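Local coordinates for molybdate-binding protein MolA (Haemophilus influenzae, PDB 3PSH), which binds molybdate and tungstate, but not sulfate or phosphate, in the periplasm and serves the low-affinity molybdate importer MolBCA as its solute-binding protein, at residues Q27-N30 with I31-L35; R58-P61 with E62-N65; E78-A82 with L83-V87; L270-E273 with Y274-A277. All coordinates share one frame; numbering follows the deposited sequence.

Contact 1. Residues Q27-N30 with I31-L35; sequences QTLN and IAVQL. With MOO (molybdate ion), chain B.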
loop_
_atom_site.group_PDB
_atom_site.type_symbol
_atom_site.label_atom_id
_atom_site.label_comp_id
_atom_site.label_asym_id
_atom_site.label_seq_id
_atom_site.Cartn_x
_atom_site.Cartn_y
_atom_site.Cartn_z
ATOM N N GLN A 27 0.207 5.629 -3.123
ATOM C CA GLN A 27 -0.884 5.060 -2.302
ATOM C C GLN A 27 -2.130 5.910 -2.454
ATOM O O GLN A 27 -3.250 5.414 -2.704
ATOM C CB GLN A 27 -0.549 4.939 -0.829
ATOM C CG GLN A 27 0.622 3.888 -0.764
ATOM C CD GLN A 27 1.960 4.506 -0.628
ATOM O OE1 GLN A 27 2.225 5.639 -1.036
ATOM N NE2 GLN A 27 2.885 3.702 -0.032
ATOM N N THR A 28 -1.931 7.221 -2.287
ATOM C CA THR A 28 -3.104 8.094 -2.482
ATOM C C THR A 28 -3.588 8.009 -3.971
ATOM O O THR A 28 -4.790 8.027 -4.205
ATOM C CB THR A 28 -2.711 9.528 -2.225
ATOM O OG1 THR A 28 -2.498 9.733 -0.820
ATOM C CG2 THR A 28 -3.783 10.485 -2.740
ATOM N N LEU A 29 -2.685 7.910 -4.969
ATOM C CA LEU A 29 -3.079 7.802 -6.359
ATOM C C LEU A 29 -4.014 6.598 -6.532
ATOM O O LEU A 29 -5.018 6.724 -7.179
ATOM C CB LEU A 29 -1.810 7.745 -7.282
ATOM C CG LEU A 29 -2.076 7.713 -8.799
ATOM C CD1 LEU A 29 -3.140 8.841 -9.189
ATOM C CD2 LEU A 29 -0.728 7.975 -9.445
ATOM N N ASN A 30 -3.648 5.430 -5.971
ATOM C CA ASN A 30 -4.419 4.197 -6.183
ATOM C C ASN A 30 -5.797 4.423 -5.502
ATOM O O ASN A 30 -6.786 4.025 -6.043
ATOM C CB ASN A 30 -3.613 3.039 -5.542
ATOM C CG ASN A 30 -4.353 1.716 -5.627
ATOM O OD1 ASN A 30 -5.069 1.446 -6.629
ATOM N ND2 ASN A 30 -4.142 0.880 -4.612
ATOM N N ILE A 31 -5.802 5.017 -4.324
ATOM C CA ILE A 31 -7.127 5.379 -3.696
ATOM C C ILE A 31 -7.972 6.255 -4.617
ATOM O O ILE A 31 -9.173 5.983 -4.805
ATOM C CB ILE A 31 -6.950 5.905 -2.233
ATOM C CG1 ILE A 31 -6.373 4.797 -1.299
ATOM C CG2 ILE A 31 -8.319 6.610 -1.738
ATOM C CD1 ILE A 31 -5.814 5.302 -0.030
ATOM N N ALA A 32 -7.361 7.318 -5.143
ATOM C CA ALA A 32 -8.112 8.254 -6.006
ATOM C C ALA A 32 -8.642 7.554 -7.224
ATOM O O ALA A 32 -9.784 7.879 -7.671
ATOM C CB ALA A 32 -7.241 9.440 -6.490
ATOM N N VAL A 33 -7.876 6.578 -7.759
ATOM C CA VAL A 33 -8.365 5.852 -8.908
ATOM C C VAL A 33 -9.627 5.098 -8.461
ATOM O O VAL A 33 -10.640 4.977 -9.200
ATOM C CB VAL A 33 -7.242 4.880 -9.465
ATOM C CG1 VAL A 33 -7.857 3.825 -10.429
ATOM C CG2 VAL A 33 -6.121 5.691 -10.112
ATOM N N GLN A 34 -9.575 4.549 -7.260
ATOM C CA GLN A 34 -10.720 3.726 -6.808
ATOM C C GLN A 34 -11.920 4.557 -6.355
ATOM O O GLN A 34 -12.985 4.049 -6.000
ATOM C CB GLN A 34 -10.338 2.709 -5.712
ATOM C CG GLN A 34 -9.274 1.709 -6.273
ATOM C CD GLN A 34 -8.816 0.762 -5.151
ATOM O OE1 GLN A 34 -9.639 -0.025 -4.626
ATOM N NE2 GLN A 34 -7.537 0.893 -4.730
ATOM N N LEU A 35 -11.675 5.845 -6.133
ATOM C CA LEU A 35 -12.746 6.829 -5.868
ATOM C C LEU A 35 -13.266 7.425 -7.199
ATOM O O LEU A 35 -14.220 8.267 -7.145
ATOM C CB LEU A 35 -12.164 7.954 -4.994
ATOM C CG LEU A 35 -11.834 7.590 -3.576
ATOM C CD1 LEU A 35 -11.290 8.863 -2.940
ATOM C CD2 LEU A 35 -13.072 7.009 -2.747
HETATM MO MO MOO B . 5.064 0.977 0.105
HETATM O O1 MOO B . 5.684 -0.576 0.360
HETATM O O2 MOO B . 6.018 2.174 0.894
HETATM O O3 MOO B . 3.488 1.074 0.741
HETATM O O4 MOO B . 4.873 1.147 -1.574
#
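Gln27 O takes the N-H of Ile31 at 3.0 Å in a nearly straight bond, and the same i to i+4 step joins Thr28 to Ala32, Leu29 to Val33 and Asn30 to Gln34, so the segments are successive turns of one alpha helix. The polar side chains of Asn30 and Gln34 meet one turn apart. Gln34 NE2 comes within 3.2 Å of Asn30 OD1, a weak bond between amide planes turned 37° apart. The stronger partners lie outside: Tyr56 and Tyr319 hold Asn30 OD1, Tyr314 holds Gln34 OE1, and both amide nitrogens bond to Glu284. Amide side chains suit this buried place because each can both donate and accept. Leu29 CD1 touches Val33 CG2 loosely at 4.4 Å on an apolar flank. At the helix start, Gln27 bends at chi2 (100°), its end leading away from the following turn, and donates from NE2 to molybdate O3 at 2.8 Å, an uncharged donor well matched to an oxyanion. Within the beta-alpha-beta unit of strands 21-24 and 41-44, Leu29 and Ala32 pack on strand 41-44, Thr28 and Ile31 on helix 132-151, and Val33 and Gln34 on helix 307-319.

Contact 2. Residues R58-P61 with E62-N65; sequences RLAP and ELEN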
loop_
_atom_site.group_PDB
_atom_site.type_symbol
_atom_site.label_atom_id
_atom_site.label_comp_id
_atom_site.label_asym_id
_atom_site.label_seq_id
_atom_site.Cartn_x
_atom_site.Cartn_y
_atom_site.Cartn_z
ATOM N N ARG A 58 -2.995 -0.262 -17.038
ATOM C CA ARG A 58 -4.165 -0.897 -17.565
ATOM C C ARG A 58 -5.475 -0.431 -16.887
ATOM O O ARG A 58 -6.575 -0.416 -17.512
ATOM C CB ARG A 58 -4.096 -2.425 -17.514
ATOM C CG ARG A 58 -5.308 -3.066 -18.231
ATOM C CD ARG A 58 -5.264 -4.594 -18.163
ATOM N NE ARG A 58 -5.645 -4.993 -16.802
ATOM C CZ ARG A 58 -6.926 -5.182 -16.456
ATOM N NH1 ARG A 58 -7.912 -4.975 -17.322
ATOM N NH2 ARG A 58 -7.238 -5.504 -15.238
ATOM N N LEU A 59 -5.406 -0.166 -15.588
ATOM C CA LEU A 59 -6.558 0.155 -14.755
ATOM C C LEU A 59 -6.806 1.679 -14.839
ATOM O O LEU A 59 -7.919 2.165 -14.587
ATOM C CB LEU A 59 -6.230 -0.176 -13.285
ATOM C CG LEU A 59 -5.845 -1.693 -13.029
ATOM C CD1 LEU A 59 -5.234 -1.882 -11.548
ATOM C CD2 LEU A 59 -6.951 -2.694 -13.290
ATOM N N ALA A 60 -5.763 2.427 -15.132
ATOM C CA ALA A 60 -5.891 3.884 -15.230
ATOM C C ALA A 60 -5.105 4.425 -16.450
ATOM O O ALA A 60 -4.002 4.981 -16.235
ATOM C CB ALA A 60 -5.475 4.504 -13.887
ATOM N N PRO A 61 -5.627 4.156 -17.705
ATOM C CA PRO A 61 -4.772 4.545 -18.874
ATOM C C PRO A 61 -4.512 6.010 -18.920
ATOM O O PRO A 61 -3.561 6.468 -19.560
ATOM C CB PRO A 61 -5.647 4.208 -20.092
ATOM C CG PRO A 61 -6.785 3.452 -19.642
ATOM C CD PRO A 61 -6.670 3.199 -18.142
ATOM N N GLU A 62 -5.401 6.774 -18.289
ATOM C CA GLU A 62 -5.227 8.252 -18.272
ATOM C C GLU A 62 -3.940 8.718 -17.549
ATOM O O GLU A 62 -3.469 9.868 -17.742
ATOM C CB GLU A 62 -6.525 8.956 -17.757
ATOM C CG GLU A 62 -6.864 8.655 -16.282
ATOM C CD GLU A 62 -7.591 7.273 -15.993
ATOM O OE1 GLU A 62 -7.579 6.368 -16.867
ATOM O OE2 GLU A 62 -8.144 7.115 -14.863
ATOM N N LEU A 63 -3.306 7.780 -16.804
ATOM C CA LEU A 63 -2.055 8.109 -16.153
ATOM C C LEU A 63 -0.874 8.291 -17.148
ATOM O O LEU A 63 0.094 8.934 -16.824
ATOM C CB LEU A 63 -1.701 7.102 -15.035
ATOM C CG LEU A 63 -2.710 6.924 -13.911
ATOM C CD1 LEU A 63 -2.051 5.950 -12.861
ATOM C CD2 LEU A 63 -3.027 8.292 -13.285
ATOM N N GLU A 64 -0.990 7.694 -18.307
ATOM C CA GLU A 64 0.093 7.601 -19.274
ATOM C C GLU A 64 0.578 8.966 -19.777
ATOM O O GLU A 64 1.775 9.162 -19.955
ATOM C CB GLU A 64 -0.380 6.763 -20.435
ATOM C CG GLU A 64 0.763 6.347 -21.412
ATOM C CD GLU A 64 1.821 5.473 -20.745
ATOM O OE1 GLU A 64 1.588 4.294 -20.443
ATOM O OE2 GLU A 64 2.905 5.983 -20.561
ATOM N N ASN A 65 -0.350 9.889 -19.943
ATOM C CA ASN A 65 0.001 11.267 -20.428
ATOM C C ASN A 65 -0.087 12.311 -19.318
ATOM O O ASN A 65 -0.049 13.559 -19.535
ATOM C CB ASN A 65 -0.929 11.639 -21.586
ATOM C CG ASN A 65 -0.742 10.733 -22.829
ATOM O OD1 ASN A 65 -1.723 10.386 -23.475
ATOM N ND2 ASN A 65 0.493 10.376 -23.152
HETATM O O HOH W 1 -9.289 4.692 -14.022
HETATM O O HOH W 2 -3.114 8.856 -20.915
#
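A short 3-10 turn begins at Pro61, in the loop between helices 48-52 and 77-82, where Ala60 O receives the N-H of Leu63 at 2.9 Å and Pro61 O receives that of Glu64 at 3.1 Å. Both are i to i+3 bonds, nearly straight at the hydrogen, but each donor stands well above the carbonyl plane, 45° out of it at Ala60 O, as the tight winding demands. Proline suits the first position of the turn: its phi of -62° fits, and the N-H it lacks would have had no place in the i to i+3 ladder. Glu62 folds back over the turn. Its CG sits between the backbone nitrogen and the carbonyl carbon (chi1 66°), and a second bend at chi2 brings OE1 alongside the Pro61 ring, 3.5 Å from CD. OE2 is hydrogen-bonded to Thr38 and accepts a hydrogen bond from a water at 2.8 Å, which donates to Leu59 O as well; the carboxylate thus ties the turn to the chain before it. On the buried side Ala60 CB rests against Leu63 CG at 3.7 Å, a methyl against the branch point of the leucine. Glu64 reaches a salt bridge with Lys49. A second water accepts the N-H of Asn65 and donates to Pro61 O, bridging the two ends of the turn. The successive i to i+3 bonds define a single 3-10 turn, which here packs Ala60 against Val33 and Leu63 against Leu29 of helix 26-34.

Contact 3. Residues E78-A82 with L83-V87; sequences ESLLA and LKPDV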
loop_
_atom_site.group_PDB
_atom_site.type_symbol
_atom_site.label_atom_id
_atom_site.label_comp_id
_atom_site.label_asym_id
_atom_site.label_seq_id
_atom_site.Cartn_x
_atom_site.Cartn_y
_atom_site.Cartn_z
ATOM N N GLU A 78 8.967 24.895 -10.549
ATOM C CA GLU A 78 8.627 25.504 -11.882
ATOM C C GLU A 78 7.766 24.633 -12.778
ATOM O O GLU A 78 6.923 25.202 -13.481
ATOM C CB GLU A 78 9.844 25.983 -12.702
ATOM C CG GLU A 78 10.811 26.870 -11.915
ATOM C CD GLU A 78 10.441 28.314 -12.013
ATOM O OE1 GLU A 78 9.399 28.622 -12.624
ATOM O OE2 GLU A 78 11.105 29.187 -11.358
ATOM N N SER A 79 7.916 23.292 -12.806
ATOM C CA SER A 79 7.043 22.460 -13.553
ATOM C C SER A 79 5.654 22.436 -12.875
ATOM O O SER A 79 4.631 22.406 -13.592
ATOM C CB SER A 79 7.552 20.988 -13.619
ATOM O OG SER A 79 8.619 20.936 -14.585
ATOM N N LEU A 80 5.649 22.418 -11.550
ATOM C CA LEU A 80 4.384 22.267 -10.797
ATOM C C LEU A 80 3.476 23.513 -11.044
ATOM O O LEU A 80 2.270 23.376 -11.395
ATOM C CB LEU A 80 4.717 22.156 -9.320
ATOM C CG LEU A 80 3.528 22.055 -8.368
ATOM C CD1 LEU A 80 2.689 20.764 -8.658
ATOM C CD2 LEU A 80 3.933 22.070 -6.921
ATOM N N LEU A 81 4.058 24.719 -10.925
ATOM C CA LEU A 81 3.251 25.919 -11.213
ATOM C C LEU A 81 2.611 25.986 -12.615
ATOM O O LEU A 81 1.527 26.567 -12.742
ATOM C CB LEU A 81 4.005 27.243 -10.934
ATOM C CG LEU A 81 4.320 27.436 -9.462
ATOM C CD1 LEU A 81 5.285 28.603 -9.281
ATOM C CD2 LEU A 81 3.001 27.744 -8.646
ATOM N N ALA A 82 3.231 25.446 -13.643
ATOM C CA ALA A 82 2.645 25.533 -14.967
ATOM C C ALA A 82 1.296 24.721 -15.014
ATOM O O ALA A 82 0.436 24.950 -15.899
ATOM C CB ALA A 82 3.630 25.018 -16.005
ATOM N N LEU A 83 1.184 23.680 -14.155
ATOM C CA LEU A 83 -0.035 22.871 -14.081
ATOM C C LEU A 83 -1.204 23.612 -13.421
ATOM O O LEU A 83 -2.372 23.096 -13.406
ATOM C CB LEU A 83 0.150 21.532 -13.337
ATOM C CG LEU A 83 1.271 20.754 -13.965
ATOM C CD1 LEU A 83 1.433 19.523 -12.938
ATOM C CD2 LEU A 83 0.814 20.313 -15.349
ATOM N N LYS A 84 -0.943 24.788 -12.801
ATOM C CA LYS A 84 -2.005 25.505 -12.117
ATOM C C LYS A 84 -2.734 24.595 -11.091
ATOM O O LYS A 84 -4.003 24.564 -11.068
ATOM C CB LYS A 84 -3.037 26.135 -13.106
ATOM C CG LYS A 84 -2.260 27.246 -14.003
ATOM C CD LYS A 84 -3.257 27.994 -14.944
ATOM C CE LYS A 84 -2.425 28.940 -15.883
ATOM N NZ LYS A 84 -3.337 29.365 -17.012
ATOM N N PRO A 85 -1.923 23.890 -10.238
ATOM C CA PRO A 85 -2.645 22.963 -9.299
ATOM C C PRO A 85 -3.466 23.684 -8.265
ATOM O O PRO A 85 -3.175 24.873 -7.917
ATOM C CB PRO A 85 -1.539 22.214 -8.617
ATOM C CG PRO A 85 -0.289 23.008 -8.871
ATOM C CD PRO A 85 -0.490 23.989 -9.956
ATOM N N ASP A 86 -4.507 23.026 -7.794
ATOM C CA ASP A 86 -5.251 23.590 -6.653
ATOM C C ASP A 86 -4.974 22.889 -5.304
ATOM O O ASP A 86 -5.339 23.398 -4.233
ATOM C CB ASP A 86 -6.755 23.699 -6.973
ATOM C CG ASP A 86 -7.384 22.428 -7.579
ATOM O OD1 ASP A 86 -6.738 21.336 -7.596
ATOM O OD2 ASP A 86 -8.548 22.469 -8.126
ATOM N N VAL A 87 -4.288 21.726 -5.374
ATOM C CA VAL A 87 -3.808 21.032 -4.149
ATOM C C VAL A 87 -2.721 20.055 -4.570
ATOM O O VAL A 87 -2.804 19.592 -5.692
ATOM C CB VAL A 87 -5.020 20.238 -3.468
ATOM C CG1 VAL A 87 -5.590 19.126 -4.415
ATOM C CG2 VAL A 87 -4.669 19.762 -2.011
#
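Leu83, at the end of helix 77-82, gives its N-H to Leu80 O at 3.0 Å, with an angle at the hydrogen of only 135°. An i to i+3 bond has replaced the i to i+4 pattern of the helix here, since Ser79 O is 3.7 Å from Leu83 N. The Leu83 side chain leans back over the last turn, its CG 3.8 Å from Ser79 O, and packs on Val22 and Ala67. Lys84 then leaves the helical conformation with positive phi. Its N-H goes to Leu81 O at 3.0 Å from above the carbonyl plane, while its extended chain lies at the exposed surface, where a charged amine is well placed. The Pro85 ring faces the helix: its CG meets Leu80 CD1 at 3.7 Å, both side chains packing on Val22 of strand 21-24. Asp86 carries the chain on, both carboxylate oxygens accepting backbone N-H groups from Asn19 and Arg20, to Val87 near the start of strand 87-91. Pro85 has no N-H to give, and its CD sits 3.2 Å from Leu80 O, which accepts from Leu83. Two i to i+3 bonds and the Leu80-Pro85 packing thus close the helix end, with Arg20 bonded to Leu83 O.

Contact 4. Residues L270-E273 with Y274-A277; sequences LMPE and YAKA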
loop_
_atom_site.group_PDB
_atom_site.type_symbol
_atom_site.label_atom_id
_atom_site.label_comp_id
_atom_site.label_asym_id
_atom_site.label_seq_id
_atom_site.Cartn_x
_atom_site.Cartn_y
_atom_site.Cartn_z
ATOM N N LEU A 270 4.850 -15.136 -6.387
ATOM C CA LEU A 270 4.512 -13.706 -6.747
ATOM C C LEU A 270 3.077 -13.493 -6.314
ATOM O O LEU A 270 2.207 -14.298 -6.594
ATOM C CB LEU A 270 4.552 -13.605 -8.270
ATOM C CG LEU A 270 4.360 -12.101 -8.695
ATOM C CD1 LEU A 270 5.535 -11.237 -8.260
ATOM C CD2 LEU A 270 4.235 -12.232 -10.208
ATOM N N MET A 271 2.839 -12.450 -5.515
ATOM C CA MET A 271 1.453 -12.157 -5.037
ATOM C C MET A 271 0.659 -11.479 -6.141
ATOM O O MET A 271 1.260 -10.785 -6.988
ATOM C CB MET A 271 1.443 -11.266 -3.756
ATOM C CG MET A 271 2.298 -11.856 -2.669
ATOM S SD MET A 271 2.353 -10.963 -1.113
ATOM C CE MET A 271 0.582 -11.021 -0.626
ATOM N N PRO A 272 -0.664 -11.618 -6.096
ATOM C CA PRO A 272 -1.385 -10.957 -7.127
ATOM C C PRO A 272 -1.325 -9.430 -7.007
ATOM O O PRO A 272 -1.043 -8.812 -5.930
ATOM C CB PRO A 272 -2.851 -11.277 -6.846
ATOM C CG PRO A 272 -2.744 -12.706 -6.224
ATOM C CD PRO A 272 -1.467 -12.673 -5.424
ATOM N N GLU A 273 -1.770 -8.839 -8.117
ATOM C CA GLU A 273 -1.769 -7.436 -8.224
ATOM C C GLU A 273 -2.465 -6.705 -7.021
ATOM O O GLU A 273 -1.924 -5.684 -6.533
ATOM C CB GLU A 273 -2.601 -7.077 -9.449
ATOM C CG GLU A 273 -2.723 -5.612 -9.807
ATOM C CD GLU A 273 -3.509 -5.482 -11.129
ATOM O OE1 GLU A 273 -4.787 -5.632 -11.133
ATOM O OE2 GLU A 273 -2.772 -5.224 -12.144
ATOM N N TYR A 274 -3.629 -7.241 -6.626
ATOM C CA TYR A 274 -4.430 -6.680 -5.542
ATOM C C TYR A 274 -3.866 -6.927 -4.163
ATOM O O TYR A 274 -4.270 -6.301 -3.178
ATOM C CB TYR A 274 -5.893 -7.109 -5.622
ATOM C CG TYR A 274 -6.003 -8.598 -5.709
ATOM C CD1 TYR A 274 -5.872 -9.341 -4.566
ATOM C CD2 TYR A 274 -6.240 -9.230 -6.925
ATOM C CE1 TYR A 274 -6.005 -10.748 -4.604
ATOM C CE2 TYR A 274 -6.383 -10.622 -6.978
ATOM C CZ TYR A 274 -6.211 -11.358 -5.815
ATOM O OH TYR A 274 -6.328 -12.733 -5.733
ATOM N N ALA A 275 -2.940 -7.878 -4.085
ATOM C CA ALA A 275 -2.562 -8.472 -2.735
ATOM C C ALA A 275 -1.339 -7.787 -2.291
ATOM O O ALA A 275 -0.239 -8.413 -2.195
ATOM C CB ALA A 275 -2.379 -9.965 -2.822
ATOM N N LYS A 276 -1.466 -6.454 -2.120
ATOM C CA LYS A 276 -0.300 -5.591 -1.815
ATOM C C LYS A 276 0.223 -5.721 -0.374
ATOM O O LYS A 276 -0.335 -5.135 0.572
ATOM C CB LYS A 276 -0.684 -4.142 -2.102
ATOM C CG LYS A 276 -1.197 -4.041 -3.507
ATOM C CD LYS A 276 -1.537 -2.507 -3.778
ATOM C CE LYS A 276 -1.564 -2.194 -5.322
ATOM N NZ LYS A 276 -2.773 -2.826 -5.908
ATOM N N ALA A 277 1.271 -6.525 -0.224
ATOM C CA ALA A 277 1.868 -6.546 1.123
ATOM C C ALA A 277 2.888 -5.453 1.277
ATOM O O ALA A 277 4.036 -5.685 1.570
ATOM C CB ALA A 277 2.473 -7.910 1.447
HETATM O O HOH W 3 1.261 -7.680 -4.829
#
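Pro272 sets CB over one face of the Tyr274 ring, toward its rim, although only one residue separates the two: CB is 3.7 Å from the ring centroid and 19° off the normal, a CH-pi contact. Tyr274 reaches this position with CG between its backbone nitrogen and carbonyl carbon (chi1 53°), which swings the ring back along the chain until Pro272 CG lies 3.6 Å from OH. An aromatic face accepts the apolar CH2 of proline, and Trp292, Leu288 and an edge-to-face Tyr323 also pack round the tyrosine. In the loop after strand 268-270, before helix 283-297, Pro272 to Ala275 form a type I turn, closed by Ala275 N to Pro272 O at 2.8 Å; Ala275 then centres an inverse gamma turn. A water spans the mouth, donating to Pro272 O and, weakly, to Ala275 O. Met271 packs on the alanines of the second segment, its chain bent at chi3 so that CE rests 3.8 Å from Ala275 CB while SD touches Ala277 CB; small alanines admit this thick, flexible side chain. Lys276 curls its bent end back to Glu273 O, NZ donating at 3.0 Å, and forms a salt bridge with Glu284. Glu273 OE1 bonds to Tyr315. The buried ammonium is therefore shared between a neutral carbonyl and a carboxylate, which would probably keep it charged, and it ties the turn to helix 283-297.

Contacts 1, 2 and 4 meet one another, while contact 3 stands apart. The 3-10 turn of contact 2 lies against the helix of contact 1, with Val33 CG2 4.0 Å from Ala60 CB, and reaches contact 4 where Leu59 CD1 approaches Glu273 OE1 at 3.8 Å. Contacts 1 and 4 share Glu284, which bonds to Asn30, Gln34 and Lys276. Molybdate is bound directly by contact 1 through Gln27, together with His26, Tyr196, Arg243, Gly279 and Tyr280; in contact 4 the side chain of Lys276 is about 7 Å from the bound molybdate ion. Contact 3 lies away from the site, its centre about 33 Å from that of contact 4.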